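Local structure of nucleoporin GLE1 (Saccharomyces cerevisiae, 6B4E) at residues C216-L220 and N221-N225. The protein works in mRNA export as a component of the nuclear pore complex, binding inositol hexakisphosphate and activating the DEAD-box ATPase DBP5. Residues are numbered along the deposited sequence; the frame is centred on the assembly and turned at random.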
# COMPACT_ATOMS: atom_id res chain seq x y z
N CYS A 216 -9.18 -3.07 -12.17
CA CYS A 216 -10.15 -3.70 -13.06
C CYS A 216 -10.77 -2.71 -14.04
O CYS A 216 -11.30 -3.13 -15.07
CB CYS A 216 -11.25 -4.37 -12.27
SG CYS A 216 -10.70 -5.92 -11.51
N ASN A 217 -10.72 -1.41 -13.75
CA ASN A 217 -11.28 -0.41 -14.64
C ASN A 217 -10.22 0.24 -15.52
O ASN A 217 -10.55 1.11 -16.33
CB ASN A 217 -12.02 0.66 -13.83
CG ASN A 217 -13.28 0.12 -13.17
OD1 ASN A 217 -13.82 -0.92 -13.57
ND2 ASN A 217 -13.77 0.84 -12.16
N THR A 218 -8.97 -0.19 -15.40
CA THR A 218 -7.86 0.42 -16.13
C THR A 218 -7.83 -0.08 -17.57
O THR A 218 -8.02 -1.28 -17.79
CB THR A 218 -6.55 0.09 -15.41
OG1 THR A 218 -6.53 0.77 -14.16
CG2 THR A 218 -5.33 0.50 -16.21
N PRO A 219 -7.64 0.79 -18.57
CA PRO A 219 -7.51 0.31 -19.95
C PRO A 219 -6.50 -0.82 -20.05
O PRO A 219 -5.38 -0.72 -19.54
CB PRO A 219 -7.04 1.56 -20.71
CG PRO A 219 -7.53 2.70 -19.90
CD PRO A 219 -7.44 2.25 -18.47
N LEU A 220 -6.92 -1.92 -20.68
CA LEU A 220 -6.13 -3.14 -20.62
C LEU A 220 -4.77 -2.96 -21.28
O LEU A 220 -3.81 -3.64 -20.91
CB LEU A 220 -6.89 -4.30 -21.25
CG LEU A 220 -8.14 -4.73 -20.48
CD1 LEU A 220 -8.81 -5.90 -21.16
CD2 LEU A 220 -7.83 -5.05 -19.01
N ASN A 221 -4.67 -2.04 -22.25
CA ASN A 221 -3.38 -1.78 -22.88
C ASN A 221 -2.35 -1.22 -21.90
O ASN A 221 -1.16 -1.16 -22.25
CB ASN A 221 -3.57 -0.80 -24.03
CG ASN A 221 -4.29 0.46 -23.61
OD1 ASN A 221 -5.48 0.42 -23.28
ND2 ASN A 221 -3.57 1.57 -23.59
N LEU A 222 -2.76 -0.82 -20.70
CA LEU A 222 -1.84 -0.33 -19.68
C LEU A 222 -1.52 -1.34 -18.59
O LEU A 222 -0.67 -1.06 -17.74
CB LEU A 222 -2.40 0.93 -19.01
CG LEU A 222 -2.62 2.11 -19.97
CD1 LEU A 222 -3.18 3.25 -19.18
CD2 LEU A 222 -1.33 2.52 -20.68
N ILE A 223 -2.19 -2.49 -18.60
CA ILE A 223 -1.95 -3.53 -17.61
C ILE A 223 -0.64 -4.24 -17.94
O ILE A 223 -0.38 -4.59 -19.09
CB ILE A 223 -3.13 -4.51 -17.58
CG1 ILE A 223 -4.41 -3.79 -17.12
CG2 ILE A 223 -2.85 -5.71 -16.68
CD1 ILE A 223 -4.37 -3.28 -15.70
N THR A 224 0.19 -4.45 -16.93
CA THR A 224 1.46 -5.13 -17.07
C THR A 224 1.55 -6.21 -16.01
O THR A 224 0.64 -6.38 -15.19
CB THR A 224 2.63 -4.14 -16.93
OG1 THR A 224 2.69 -3.67 -15.59
CG2 THR A 224 2.44 -2.98 -17.88
N ASN A 225 2.65 -6.97 -16.04
CA ASN A 225 2.81 -8.03 -15.06
C ASN A 225 2.70 -7.50 -13.64
O ASN A 225 2.21 -8.20 -12.75
CB ASN A 225 4.14 -8.74 -15.26
CG ASN A 225 4.36 -9.85 -14.25
OD1 ASN A 225 3.57 -10.79 -14.16
ND2 ASN A 225 5.46 -9.77 -13.51
O HOH W 1 -1.51 -4.70 -21.93
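The carboxamide of Asn221 meets the ring of Pro219 through its oxygen, OD1 touching ring carbon CB at 3.2 Å. Because CG of Asn221 stands between its own backbone N and carbonyl carbon (chi1 54°), the amide is folded back along the chain to this edge of the ring. Over one face of the ring stands CD1 of Leu222, a loose 4.4 Å from Pro219 CD. The peptide groups between them close a short 3-10 turn by two successive i to i+3 bonds: Leu222 N donates to Pro219 O (2.9 Å), and Ile223 N to Leu220 O (3.0 Å). A water donates to Leu220 O (2.7 Å from the water oxygen), adding a second grip on it, and also to Ile223 O, bridging the end of the turn.

Ile223 packs in two directions. Its CD1 reaches CG2 of Thr218 (3.9 Å), while CG1 lies against CD2 of Leu220 (4.1 Å). Shortening this side chain to an alanine would probably take away the CD1 contact with the Thr218 methyl and the CG1 contact with Leu220, opening a gap between them. The hydroxyl of Thr218 is engaged with Arg214 O, at the end of helix 206-216. Ile223 also packs on Phe228 and Leu220 on Arg264, both of helix 225-264. The turn lies within the loop that joins helix 206-216 to helix 225-264 in the all-helical C-terminal domain of GLE1.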